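Long-range contacts in sugar ABC transporter (Sugar-binding protein) (Bacillus halodurans, PDB 4YO7), which probably serves as the substrate-binding component of a sugar ABC transporter and holds myo-inositol in the cleft between its two lobes: residues A[51-56]-A[106-111]; A[96-101]-A[125-130]; A[142-147]-A[302-307]; A[255-260]-A[275-280]. All coordinates share one frame; numbering follows the deposited sequence. Where two conformers were deposited one is given.

Contact 1. Residues A[51-56]-A[106-111]; sequences SISNLD and IVNPVD. With INS (1,2,3,4,5,6-hexahydroxy-cyclohexane), chain F.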
# COMPACT_ATOMS: atom_id res chain seq x y z
N SER A 51 -5.66 -9.88 -10.93
CA SER A 51 -6.55 -9.91 -9.77
C SER A 51 -6.04 -8.95 -8.72
O SER A 51 -5.03 -9.21 -8.08
CB SER A 51 -6.65 -11.32 -9.19
OG SER A 51 -7.45 -11.33 -7.99
N ILE A 52 -6.76 -7.83 -8.57
CA ILE A 52 -6.40 -6.84 -7.57
C ILE A 52 -7.17 -7.19 -6.29
O ILE A 52 -8.27 -7.70 -6.36
CB ILE A 52 -6.69 -5.41 -8.06
CG1 ILE A 52 -5.97 -4.37 -7.19
CG2 ILE A 52 -8.19 -5.12 -8.14
CD1 ILE A 52 -5.86 -3.01 -7.86
N SER A 53 -6.57 -6.97 -5.12
CA SER A 53 -7.25 -7.35 -3.87
C SER A 53 -8.60 -6.67 -3.68
O SER A 53 -9.54 -7.31 -3.25
CB SER A 53 -6.36 -7.06 -2.64
OG SER A 53 -6.10 -5.68 -2.51
N ASN A 54 -8.66 -5.38 -3.99
CA ASN A 54 -9.86 -4.58 -3.87
C ASN A 54 -9.55 -3.20 -4.40
O ASN A 54 -8.39 -2.90 -4.67
CB ASN A 54 -10.39 -4.55 -2.41
CG ASN A 54 -9.61 -3.61 -1.49
OD1 ASN A 54 -8.37 -3.59 -1.44
ND2 ASN A 54 -10.36 -2.85 -0.72
N LEU A 55 -10.58 -2.38 -4.58
CA LEU A 55 -10.41 -1.03 -5.10
C LEU A 55 -10.52 0.01 -3.99
O LEU A 55 -11.43 0.84 -3.96
CB LEU A 55 -11.43 -0.77 -6.22
CG LEU A 55 -11.18 -1.68 -7.43
CD1 LEU A 55 -12.34 -1.53 -8.41
CD2 LEU A 55 -9.88 -1.38 -8.12
N ASP A 56 -9.56 -0.01 -3.08
CA ASP A 56 -9.53 0.97 -2.01
C ASP A 56 -8.92 2.29 -2.51
O ASP A 56 -8.63 2.43 -3.71
CB ASP A 56 -8.83 0.41 -0.77
CG ASP A 56 -7.36 0.02 -1.00
OD1 ASP A 56 -6.65 0.71 -1.75
OD2 ASP A 56 -6.89 -0.97 -0.36
N ILE A 106 -1.05 -11.16 -13.10
CA ILE A 106 -0.69 -10.14 -12.10
C ILE A 106 -1.62 -10.33 -10.92
O ILE A 106 -2.85 -10.29 -11.08
CB ILE A 106 -0.82 -8.69 -12.63
CG1 ILE A 106 0.05 -8.48 -13.87
CG2 ILE A 106 -0.44 -7.69 -11.52
CD1 ILE A 106 -0.20 -7.14 -14.56
N VAL A 107 -1.04 -10.54 -9.73
CA VAL A 107 -1.80 -10.61 -8.47
C VAL A 107 -1.32 -9.57 -7.45
O VAL A 107 -0.13 -9.40 -7.23
CB VAL A 107 -1.69 -11.99 -7.80
CG1 VAL A 107 -2.36 -12.02 -6.42
CG2 VAL A 107 -2.32 -13.04 -8.68
N ASN A 108 -2.29 -8.90 -6.86
CA ASN A 108 -2.14 -8.09 -5.65
C ASN A 108 -2.79 -8.88 -4.46
O ASN A 108 -4.01 -8.92 -4.36
CB ASN A 108 -2.80 -6.74 -5.94
CG ASN A 108 -2.96 -5.86 -4.74
OD1 ASN A 108 -4.07 -5.60 -4.32
ND2 ASN A 108 -1.84 -5.34 -4.22
N PRO A 109 -2.00 -9.59 -3.62
CA PRO A 109 -2.62 -10.64 -2.78
C PRO A 109 -3.50 -10.14 -1.66
O PRO A 109 -3.12 -9.24 -0.94
CB PRO A 109 -1.44 -11.37 -2.14
CG PRO A 109 -0.20 -10.77 -2.70
CD PRO A 109 -0.52 -9.69 -3.65
N VAL A 110 -4.65 -10.78 -1.50
CA VAL A 110 -5.55 -10.50 -0.41
C VAL A 110 -4.90 -10.77 0.94
O VAL A 110 -5.07 -9.98 1.87
CB VAL A 110 -6.85 -11.31 -0.58
CG1 VAL A 110 -7.73 -11.26 0.67
CG2 VAL A 110 -7.58 -10.78 -1.81
N ASP A 111 -4.14 -11.85 1.07
CA ASP A 111 -3.47 -12.13 2.34
C ASP A 111 -2.22 -12.96 2.12
O ASP A 111 -2.03 -13.54 1.06
CB ASP A 111 -4.42 -12.81 3.32
CG ASP A 111 -4.72 -14.26 2.96
OD1 ASP A 111 -5.82 -14.52 2.47
OD2 ASP A 111 -3.86 -15.15 3.18
C1 INS F . -3.41 -1.17 0.68
C2 INS F . -3.92 0.26 0.83
C3 INS F . -2.87 1.10 1.55
C4 INS F . -1.54 1.11 0.78
C5 INS F . -1.05 -0.35 0.59
C6 INS F . -2.12 -1.17 -0.12
O1 INS F . -4.38 -1.99 -0.03
O2 INS F . -4.14 0.78 -0.48
O3 INS F . -3.41 2.44 1.67
O4 INS F . -0.54 1.80 1.54
O5 INS F . 0.12 -0.32 -0.24
O6 INS F . -1.63 -2.56 -0.21
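S53 and N108 meet through one polar atom: OD1 of N108 takes two donors from S53. The backbone N of S53 lies 3.0 Å from N108 OD1, in the plane of the amide carbonyl and on a lone pair, whereas S53 OG approaches the same N108 OD1 to 2.7 Å from a direction tilted 23° out of that plane. The S53 torsion (chi1 63°) sets OG between its own backbone N and carbonyl carbon for the hydroxyl bond, while N108 CG, anti to its backbone N (chi1 170°), brings OD1 to both donors. With its ND2 bonded to A132 O, the amide is held at both ends and its rotation is fixed. With an alanine at N108, the N-H and hydroxyl of S53 would probably lose this acceptor, and A132 O this donor. The I52 side chain crosses that of N108 obliquely, its CG1 3.7 Å from N108 OD1. The frame behind these groups is a pair of parallel strands, 46-52 and 104-107, in the sheet of one lobe of a type 1 periplasmic binding protein fold; S51 N binds I106 O at 2.8 Å, and N108 N binds S51 O. Past the strand ends, V110 CG2 packs 4.0 Å from S53 CB. The loop from S53 leads on to D56. D56 is the N-cap of helix 57-70, and its carboxylate grips myo-inositol with both oxygens: OD1 accepts from ligand O2 at 2.8 Å, OD2 from ligand O1 at 2.7 Å.

Contact 2. Residues A[96-101]-A[125-130]; sequences NFISRN and AGIPII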
# COMPACT_ATOMS: atom_id res chain seq x y z
N ASN A 96 -9.16 -19.70 -12.74
CA ASN A 96 -9.75 -19.40 -14.04
C ASN A 96 -8.70 -18.94 -15.04
O ASN A 96 -8.68 -19.38 -16.19
CB ASN A 96 -10.86 -18.35 -13.90
CG ASN A 96 -11.51 -18.02 -15.23
OD1 ASN A 96 -11.16 -17.04 -15.87
ND2 ASN A 96 -12.46 -18.83 -15.66
N PHE A 97 -7.81 -18.06 -14.61
CA PHE A 97 -6.71 -17.63 -15.48
C PHE A 97 -5.84 -18.81 -15.91
O PHE A 97 -5.44 -18.89 -17.06
CB PHE A 97 -5.83 -16.59 -14.79
CG PHE A 97 -6.53 -15.31 -14.41
CD1 PHE A 97 -7.65 -14.84 -15.07
CD2 PHE A 97 -5.97 -14.53 -13.40
CE1 PHE A 97 -8.24 -13.63 -14.67
CE2 PHE A 97 -6.56 -13.35 -13.02
CZ PHE A 97 -7.68 -12.90 -13.65
N ILE A 98 -5.54 -19.74 -15.00
CA ILE A 98 -4.78 -20.93 -15.35
C ILE A 98 -5.55 -21.78 -16.35
O ILE A 98 -4.99 -22.21 -17.35
CB ILE A 98 -4.45 -21.75 -14.11
CG1 ILE A 98 -3.46 -20.98 -13.25
CG2 ILE A 98 -3.89 -23.11 -14.50
CD1 ILE A 98 -3.25 -21.58 -11.86
N SER A 99 -6.83 -21.98 -16.11
CA SER A 99 -7.60 -22.84 -16.99
C SER A 99 -7.77 -22.28 -18.41
O SER A 99 -7.91 -23.04 -19.37
CB SER A 99 -8.95 -23.15 -16.38
OG SER A 99 -9.88 -22.09 -16.48
N ARG A 100 -7.75 -20.95 -18.51
CA ARG A 100 -7.79 -20.24 -19.79
C ARG A 100 -6.45 -20.26 -20.52
O ARG A 100 -6.37 -19.92 -21.70
CB ARG A 100 -8.18 -18.77 -19.57
CG ARG A 100 -9.61 -18.47 -19.26
CD ARG A 100 -9.69 -17.00 -18.83
NE ARG A 100 -11.06 -16.52 -18.65
CZ ARG A 100 -11.76 -15.88 -19.58
NH1 ARG A 100 -11.24 -15.63 -20.77
NH2 ARG A 100 -13.01 -15.49 -19.32
N ASN A 101 -5.40 -20.63 -19.78
CA ASN A 101 -4.02 -20.60 -20.24
C ASN A 101 -3.55 -19.21 -20.64
O ASN A 101 -2.98 -19.01 -21.72
CB ASN A 101 -3.78 -21.60 -21.39
CG ASN A 101 -2.34 -22.04 -21.49
OD1 ASN A 101 -1.62 -22.03 -20.49
ND2 ASN A 101 -1.90 -22.40 -22.68
N ALA A 125 1.67 -24.38 -12.97
CA ALA A 125 1.02 -24.26 -14.28
C ALA A 125 1.98 -23.77 -15.35
O ALA A 125 1.65 -23.80 -16.53
CB ALA A 125 -0.19 -23.31 -14.19
N GLY A 126 3.15 -23.29 -14.95
CA GLY A 126 4.15 -22.81 -15.88
C GLY A 126 3.81 -21.46 -16.48
O GLY A 126 4.22 -21.15 -17.59
N ILE A 127 3.05 -20.65 -15.74
CA ILE A 127 2.62 -19.32 -16.20
C ILE A 127 3.36 -18.27 -15.36
O ILE A 127 3.44 -18.39 -14.16
CB ILE A 127 1.09 -19.14 -16.08
CG1 ILE A 127 0.35 -20.18 -16.93
CG2 ILE A 127 0.65 -17.72 -16.46
CD1 ILE A 127 -1.17 -20.17 -16.75
N PRO A 128 3.95 -17.25 -16.00
CA PRO A 128 4.57 -16.20 -15.17
C PRO A 128 3.59 -15.49 -14.25
O PRO A 128 2.48 -15.17 -14.65
CB PRO A 128 5.14 -15.21 -16.19
CG PRO A 128 5.07 -15.87 -17.51
CD PRO A 128 4.16 -17.05 -17.44
N ILE A 129 4.03 -15.21 -13.03
CA ILE A 129 3.19 -14.48 -12.08
C ILE A 129 3.96 -13.29 -11.50
O ILE A 129 5.05 -13.42 -10.92
CB ILE A 129 2.67 -15.39 -10.98
CG1 ILE A 129 1.82 -14.55 -9.99
CG2 ILE A 129 3.79 -16.19 -10.31
CD1 ILE A 129 0.90 -15.32 -9.19
N ILE A 130 3.37 -12.12 -11.72
CA ILE A 130 3.91 -10.86 -11.26
C ILE A 130 3.13 -10.48 -10.01
O ILE A 130 1.90 -10.43 -10.06
CB ILE A 130 3.75 -9.74 -12.33
CG1 ILE A 130 4.39 -10.10 -13.69
CG2 ILE A 130 4.28 -8.39 -11.79
CD1 ILE A 130 5.60 -10.98 -13.70
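I127 and I98 bury the most surface here, with 56 and 47 Å² covered, and A125 follows with 31 Å². I127 reaches the end of helix 87-100 with the tip of its side chain: CD1 comes to 3.9 Å from I98 CA and 4.3 Å from I98 CG1, so the methyl rests against the helix backbone as much as against the isoleucine branch. The extended form of I127 accounts for that reach, CD1 lying anti to CA (chi2 174°). A125 CB meets both branches of I98, CG2 at 3.7 Å, the closest approach across the contact, and CG1 at 4.1 Å. The same I127 CD1 lies 4.2 Å from N101 OD1, at the margin of the patch. Both segments leave helices here through Schellman motifs, with positive phi at N101 (60°) and at G126 (75°). Helices 87-100 and 112-125 therefore end side by side, and I127 follows the second of them on the way into strand 129-132, touching V122 and I105 as well. No hydrogen bond crosses between the segments, and the pairs that meet are almost wholly aliphatic, which is consistent with a contact held mainly by methyl packing.

Contact 3. Residues A[142-147]-A[302-307]; sequences ATAFVG and EDVEDA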
# COMPACT_ATOMS: atom_id res chain seq x y z
N ALA A 142 7.77 -16.03 -6.86
CA ALA A 142 7.04 -15.45 -7.97
C ALA A 142 8.01 -15.06 -9.07
O ALA A 142 9.21 -15.11 -8.88
CB ALA A 142 6.22 -14.24 -7.52
N THR A 143 7.50 -14.67 -10.23
CA THR A 143 8.38 -14.33 -11.36
C THR A 143 9.01 -12.96 -11.16
O THR A 143 10.16 -12.74 -11.52
CB THR A 143 7.62 -14.35 -12.67
OG1 THR A 143 6.89 -15.57 -12.73
CG2 THR A 143 8.57 -14.27 -13.86
N ALA A 144 8.26 -12.04 -10.58
CA ALA A 144 8.79 -10.72 -10.22
C ALA A 144 7.86 -10.05 -9.23
O ALA A 144 6.69 -10.39 -9.16
CB ALA A 144 8.96 -9.83 -11.47
N PHE A 145 8.43 -9.10 -8.49
CA PHE A 145 7.68 -8.23 -7.57
C PHE A 145 7.84 -6.79 -8.03
O PHE A 145 8.96 -6.35 -8.32
CB PHE A 145 8.17 -8.35 -6.12
CG PHE A 145 7.46 -7.43 -5.17
CD1 PHE A 145 6.16 -7.69 -4.79
CD2 PHE A 145 8.08 -6.27 -4.70
CE1 PHE A 145 5.48 -6.83 -3.96
CE2 PHE A 145 7.40 -5.42 -3.82
CZ PHE A 145 6.10 -5.70 -3.45
N VAL A 146 6.72 -6.08 -8.09
CA VAL A 146 6.67 -4.65 -8.40
C VAL A 146 5.98 -3.94 -7.26
O VAL A 146 4.80 -4.17 -7.00
CB VAL A 146 5.93 -4.37 -9.73
CG1 VAL A 146 5.89 -2.89 -9.99
CG2 VAL A 146 6.63 -5.09 -10.87
N GLY A 147 6.72 -3.10 -6.55
CA GLY A 147 6.16 -2.43 -5.39
C GLY A 147 7.22 -1.64 -4.66
O GLY A 147 8.22 -1.27 -5.23
N GLU A 302 10.27 -13.12 -22.35
CA GLU A 302 11.50 -12.54 -21.81
C GLU A 302 11.60 -12.80 -20.31
O GLU A 302 10.57 -12.82 -19.63
CB GLU A 302 11.53 -11.02 -22.04
CG GLU A 302 11.44 -10.62 -23.51
CD GLU A 302 11.42 -9.10 -23.69
OE1 GLU A 302 12.08 -8.40 -22.90
OE2 GLU A 302 10.73 -8.62 -24.62
N ASP A 303 12.82 -12.96 -19.82
CA ASP A 303 13.03 -12.97 -18.37
C ASP A 303 12.89 -11.56 -17.83
O ASP A 303 13.35 -10.59 -18.43
CB ASP A 303 14.39 -13.57 -18.01
CG ASP A 303 14.43 -15.08 -18.22
OD1 ASP A 303 13.78 -15.83 -17.45
OD2 ASP A 303 15.08 -15.52 -19.18
N VAL A 304 12.22 -11.45 -16.70
CA VAL A 304 11.94 -10.16 -16.10
C VAL A 304 12.64 -10.06 -14.75
O VAL A 304 13.29 -11.00 -14.28
CB VAL A 304 10.41 -9.95 -15.94
CG1 VAL A 304 9.76 -9.89 -17.31
CG2 VAL A 304 9.80 -11.02 -15.11
N GLU A 305 12.54 -8.91 -14.14
CA GLU A 305 13.14 -8.71 -12.84
C GLU A 305 12.25 -7.81 -12.00
O GLU A 305 11.33 -7.16 -12.52
CB GLU A 305 14.53 -8.11 -12.98
CG GLU A 305 14.53 -6.78 -13.69
CD GLU A 305 15.93 -6.26 -13.95
OE1 GLU A 305 16.76 -7.04 -14.47
OE2 GLU A 305 16.21 -5.08 -13.63
N ASP A 306 12.53 -7.80 -10.71
CA ASP A 306 11.79 -6.94 -9.78
C ASP A 306 11.91 -5.47 -10.12
O ASP A 306 12.92 -5.02 -10.67
CB ASP A 306 12.28 -7.12 -8.36
CG ASP A 306 12.09 -8.53 -7.82
OD1 ASP A 306 11.36 -9.34 -8.42
OD2 ASP A 306 12.66 -8.80 -6.75
N ALA A 307 10.91 -4.70 -9.72
CA ALA A 307 10.98 -3.25 -9.76
C ALA A 307 10.60 -2.70 -8.40
O ALA A 307 9.44 -2.74 -8.03
CB ALA A 307 10.09 -2.71 -10.83
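A307 bonds to both F145 and G147, adding the chain after helix 284-299 to the edge of a parallel sheet. A307 N donates to F145 O at 2.9 Å, in the carbonyl plane, and G147 N donates to A307 O at 3.1 Å with 161° at the hydrogen; V146 and A307 form the parallel bridge between them. One step earlier a side chain stands in for the backbone: OD1 of D306 accepts from F145 N at 2.9 Å, met from above the carboxylate plane, 54° out of it. D306 CG lies anti to its carbonyl carbon (chi1 -63°), which brings OD1 to the N-H of F145. Weaker CA-H...O contacts accompany these bonds, such as V146 CA to A307 O at 3.4 Å. The apolar pairs are small. The V304 and T143 side chains cross obliquely, with CG2 of V304 3.7 Å from CG2 of T143 and 3.9 Å from A144 CB, while V146 CG2 rests 4.2 Å from A307 CB. Strand 307-308 is the outermost on this side of the sheet within the chain, beyond 144-147, whose other edge is bonded to strand 129-132. Helix 284-299 packs against the contact: V294 and Q297 meet V304, S291 meets V146, and T290 meets A307.

Contact 4. Residues A[255-260]-A[275-280]; sequences DVIVAG and KLDVTV. With MG (magnesium ion), chain C.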
# COMPACT_ATOMS: atom_id res chain seq x y z
N ASP A 255 -3.04 20.16 18.74
CA ASP A 255 -2.24 19.61 19.84
C ASP A 255 -1.57 18.27 19.52
O ASP A 255 -0.85 17.72 20.36
CB ASP A 255 -3.11 19.43 21.08
CG ASP A 255 -3.51 20.74 21.70
OD1 ASP A 255 -2.73 21.25 22.53
OD2 ASP A 255 -4.59 21.27 21.35
N VAL A 256 -1.82 17.74 18.34
CA VAL A 256 -1.38 16.40 18.00
C VAL A 256 -0.77 16.41 16.60
O VAL A 256 -1.33 17.00 15.69
CB VAL A 256 -2.56 15.39 18.07
CG1 VAL A 256 -2.14 14.02 17.72
CG2 VAL A 256 -3.12 15.35 19.47
N ILE A 257 0.40 15.79 16.44
CA ILE A 257 1.00 15.58 15.13
C ILE A 257 0.30 14.36 14.50
O ILE A 257 0.11 13.35 15.17
CB ILE A 257 2.53 15.36 15.25
CG1 ILE A 257 3.20 16.66 15.72
CG2 ILE A 257 3.15 14.89 13.92
CD1 ILE A 257 4.69 16.53 15.96
N VAL A 258 -0.11 14.47 13.23
CA VAL A 258 -0.73 13.35 12.51
C VAL A 258 0.12 12.98 11.31
O VAL A 258 0.55 13.84 10.54
CB VAL A 258 -2.17 13.69 12.05
CG1 VAL A 258 -2.85 12.47 11.42
CG2 VAL A 258 -2.99 14.19 13.24
N ALA A 259 0.33 11.68 11.15
CA ALA A 259 1.12 11.15 10.04
C ALA A 259 0.42 9.99 9.35
O ALA A 259 -0.20 9.14 10.01
CB ALA A 259 2.49 10.72 10.55
N GLY A 260 0.56 9.94 8.02
CA GLY A 260 0.08 8.83 7.21
C GLY A 260 1.13 8.34 6.23
O GLY A 260 2.28 8.79 6.28
N LYS A 275 -3.72 20.17 8.21
CA LYS A 275 -4.25 19.14 9.10
C LYS A 275 -3.37 17.91 9.23
O LYS A 275 -3.39 17.26 10.27
CB LYS A 275 -5.64 18.70 8.62
CG LYS A 275 -6.63 19.87 8.48
CD LYS A 275 -7.96 19.39 7.91
CE LYS A 275 -8.93 20.55 7.65
NZ LYS A 275 -10.33 20.07 7.52
N LEU A 276 -2.63 17.60 8.17
CA LEU A 276 -1.78 16.41 8.11
C LEU A 276 -0.34 16.87 8.07
O LEU A 276 0.02 17.64 7.18
CB LEU A 276 -2.11 15.56 6.87
CG LEU A 276 -1.33 14.25 6.70
CD1 LEU A 276 -1.66 13.26 7.80
CD2 LEU A 276 -1.59 13.62 5.34
N ASP A 277 0.46 16.41 9.02
CA ASP A 277 1.84 16.89 9.18
C ASP A 277 2.85 16.16 8.31
O ASP A 277 3.81 16.77 7.84
CB ASP A 277 2.28 16.78 10.64
CG ASP A 277 1.40 17.60 11.56
OD1 ASP A 277 1.62 18.82 11.65
OD2 ASP A 277 0.46 17.03 12.16
N VAL A 278 2.63 14.86 8.11
CA VAL A 278 3.60 13.99 7.46
C VAL A 278 2.86 12.97 6.62
O VAL A 278 1.86 12.42 7.06
CB VAL A 278 4.47 13.24 8.50
CG1 VAL A 278 5.44 12.27 7.81
CG2 VAL A 278 5.21 14.21 9.40
N THR A 279 3.33 12.72 5.40
CA THR A 279 2.96 11.49 4.74
C THR A 279 4.15 11.03 3.93
O THR A 279 5.24 11.61 4.01
CB THR A 279 1.66 11.63 3.89
OG1 THR A 279 1.30 10.36 3.34
CG2 THR A 279 1.78 12.62 2.76
N VAL A 280 3.96 9.93 3.22
CA VAL A 280 5.03 9.30 2.49
C VAL A 280 4.49 8.84 1.15
O VAL A 280 3.59 8.01 1.09
CB VAL A 280 5.64 8.11 3.25
CG1 VAL A 280 6.81 7.51 2.47
CG2 VAL A 280 6.08 8.53 4.66
MG MG C . -1.94 18.75 14.34
O HOH W 1 -1.94 17.91 12.43
O HOH W 2 -0.04 19.67 14.28
O HOH W 3 -2.28 20.49 13.25
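A magnesium site lies at the start of this contact, where strand 257-259, the last of the parallel sheet in the second lobe, meets the chain returning from helix 265-272. V256 O binds the magnesium ion at 2.3 Å, L253 O supplies another ligand, and three waters complete the observed shell. D277 serves as a second-shell group: its OD2 accepts from water 1 at 2.6 Å, and that water also donates to K275 O. OD2 of D277 also accepts a hydrogen bond from V258 N, at 2.8 Å on its anti side, 19° out of the carboxylate plane and with 168° at the hydrogen. CG of D277 is anti to the carbonyl carbon (chi1 -60°), a placing that brings the carboxylate back to the strand. An asparagine in its place would probably weaken the hold on water 1 and, if its NH2 faced the strand, leave V258 N without an acceptor. V258 O receives D277 N at 3.0 Å, in its carbonyl plane, and V278 N only weakly. Farther along, G260 N donates to V278 O at 3.0 Å. Aliphatic groups fill in beside these bonds: L276 CD1 meets V258 CG1 at 3.9 Å, the two side chains crossing near a right angle, and A259 CB faces V278 CB at 3.8 Å. Helix 237-249 packs on V258 through A240, I244 and L247, helix 150-164 reaches A259 and V278, helix 265-272 lies against L276, and T279 begins strand 279-281, which pairs antiparallel with strand 312-314.

Contacts 1, 2 and 3 share one six-stranded parallel sheet, whereas contact 4 belongs to the other lobe, across the chain's centre. Contacts 1 and 4 are buried; contacts 2 and 3 are only partly so. Strand 129-132 connects the first three: V107 N of contact 1 lies 3.0 Å from I130 O of contact 2, and I129 O of contact 2 lies 2.8 Å from T143 N of contact 3, both probable hydrogen bonds. Chemistry follows place: contact 1 adds an amide side chain to strand pairing, with D56 reaching the ligand, contact 2 is aliphatic at helix ends, and contact 3 is edge pairing. Contacts 3 and 4 each use an aspartate carboxylate to accept from a backbone N-H.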